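Local coordinates for protein glutathione S-transferase delta (Bombyx mori, PDB 3VK9) that probably catalyses the conjugation of glutathione to electrophilic compounds, working as a homodimer of the delta class, at residues L57-L62 with V75-K80. Sequence-based numbering, arbitrary orientation.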
# COMPACT_ATOMS: atom_id res chain seq x y z
N LEU A 57 -6.57 -0.18 -15.24
CA LEU A 57 -7.40 0.91 -15.74
C LEU A 57 -6.65 1.57 -16.90
O LEU A 57 -5.49 1.92 -16.76
CB LEU A 57 -7.60 1.91 -14.59
CG LEU A 57 -8.57 3.10 -14.70
CD1 LEU A 57 -7.99 4.28 -15.46
CD2 LEU A 57 -9.90 2.66 -15.27
N VAL A 58 -7.29 1.73 -18.06
CA VAL A 58 -6.62 2.39 -19.19
C VAL A 58 -7.42 3.60 -19.65
O VAL A 58 -8.54 3.47 -20.16
CB VAL A 58 -6.36 1.46 -20.38
CG1 VAL A 58 -5.62 2.20 -21.49
CG2 VAL A 58 -5.55 0.25 -19.92
N ASP A 59 -6.83 4.77 -19.46
CA ASP A 59 -7.52 6.03 -19.68
C ASP A 59 -6.70 6.83 -20.69
O ASP A 59 -5.84 7.63 -20.32
CB ASP A 59 -7.67 6.78 -18.36
CG ASP A 59 -8.50 8.03 -18.48
OD1 ASP A 59 -8.92 8.34 -19.61
OD2 ASP A 59 -8.72 8.72 -17.46
N ASP A 60 -6.96 6.59 -21.97
CA ASP A 60 -6.12 7.10 -23.05
C ASP A 60 -4.66 6.68 -22.85
O ASP A 60 -4.33 5.49 -22.85
CB ASP A 60 -6.24 8.62 -23.17
CG ASP A 60 -7.67 9.06 -23.45
OD1 ASP A 60 -8.51 8.19 -23.76
OD2 ASP A 60 -7.94 10.28 -23.38
N GLY A 61 -3.79 7.67 -22.66
CA GLY A 61 -2.37 7.40 -22.50
C GLY A 61 -1.99 6.83 -21.15
O GLY A 61 -0.86 6.37 -20.97
N LEU A 62 -2.91 6.84 -20.19
CA LEU A 62 -2.59 6.40 -18.84
C LEU A 62 -3.06 4.98 -18.52
O LEU A 62 -4.24 4.65 -18.59
CB LEU A 62 -3.15 7.37 -17.79
CG LEU A 62 -2.74 7.03 -16.35
CD1 LEU A 62 -1.33 7.54 -16.05
CD2 LEU A 62 -3.73 7.56 -15.31
N VAL A 75 -12.15 9.28 -8.22
CA VAL A 75 -12.71 10.39 -7.48
C VAL A 75 -12.03 11.71 -7.84
O VAL A 75 -12.72 12.69 -8.10
CB VAL A 75 -12.64 10.17 -5.94
CG1 VAL A 75 -13.26 11.33 -5.22
CG2 VAL A 75 -13.32 8.87 -5.54
N ASN A 76 -10.69 11.72 -7.87
CA ASN A 76 -9.92 12.93 -8.16
C ASN A 76 -10.28 13.48 -9.52
O ASN A 76 -10.36 14.70 -9.72
CB ASN A 76 -8.40 12.68 -8.11
CG ASN A 76 -7.88 12.41 -6.70
OD1 ASN A 76 -8.51 12.77 -5.70
ND2 ASN A 76 -6.69 11.77 -6.62
N LYS A 77 -10.50 12.57 -10.46
CA LYS A 77 -10.85 12.92 -11.83
C LYS A 77 -12.28 13.40 -11.96
O LYS A 77 -12.51 14.48 -12.49
CB LYS A 77 -10.65 11.71 -12.78
CG LYS A 77 -10.85 12.10 -14.24
CD LYS A 77 -10.56 10.97 -15.21
CE LYS A 77 -10.66 11.51 -16.65
NZ LYS A 77 -10.76 10.44 -17.67
N TYR A 78 -13.24 12.59 -11.52
CA TYR A 78 -14.65 12.80 -11.86
C TYR A 78 -15.49 13.51 -10.79
O TYR A 78 -16.52 14.09 -11.09
CB TYR A 78 -15.32 11.45 -12.20
CG TYR A 78 -14.84 10.83 -13.49
CD1 TYR A 78 -15.24 11.35 -14.73
CD2 TYR A 78 -14.00 9.73 -13.47
CE1 TYR A 78 -14.82 10.78 -15.90
CE2 TYR A 78 -13.56 9.16 -14.64
CZ TYR A 78 -13.97 9.68 -15.85
OH TYR A 78 -13.53 9.11 -17.00
N ALA A 79 -15.04 13.45 -9.53
CA ALA A 79 -15.84 14.00 -8.43
C ALA A 79 -14.99 14.64 -7.35
O ALA A 79 -15.14 14.34 -6.17
CB ALA A 79 -16.74 12.92 -7.83
N LYS A 80 -14.08 15.52 -7.78
CA LYS A 80 -13.23 16.26 -6.87
C LYS A 80 -14.10 16.91 -5.79
O LYS A 80 -15.05 17.62 -6.10
CB LYS A 80 -12.42 17.33 -7.62
CG LYS A 80 -11.70 18.31 -6.72
CD LYS A 80 -11.18 19.51 -7.50
CE LYS A 80 -10.69 20.62 -6.57
NZ LYS A 80 -11.77 21.10 -5.65
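A salt bridge between Asp59 and Lys77 joins the beta hairpin of the thioredoxin-like N-terminal domain to the last turn of helix 67-78. The link is a charged hydrogen bond, in which Lys77 NZ donates to Asp59 OD2 at 2.7 Å; the other carboxylate oxygen, Asp59 OD1, stays 3.4 Å from Lys77 NZ, so one oxygen takes most of the grip. The ammonium comes in on the syn side of OD2, 17° out of the carboxylate plane. With 11.0 Å between Asp59 CA and Lys77 CA, a long side chain is needed to span the gap. Lysine suits the place because its chain runs fully extended, CG anti to the backbone N (chi1 -174°), toward an aspartate reaching out from the opposite direction.

Asp59 OD2 also accepts a hydrogen bond from Tyr73 OH of the same helix and forms a salt bridge with Lys90 of the second subunit, so this buried carboxylate ties together hairpin, helix and dimer partner; two lysines beside it would probably favour its ionised form. An alanine in place of Lys77 would probably leave Asp59 without this positive partner, though still held by Tyr73 and by Lys90 of the second subunit, and Tyr78 OH without its ammonium donor.

On the strand side, a type II' turn from Asp59 to Leu62 closes the hairpin; Asp60, at the second position, takes the positive phi (54°) that such a turn demands, and Gly61 follows it. Asp59 N binds Leu62 O, and Leu62 N returns to Asp59 O.

On the helix side, Tyr78 lies alongside the lysine: Lys77 CG sits 3.9 Å above the centre of the Tyr78 ring, and Lys77 NZ donates to Tyr78 OH at 3.1 Å.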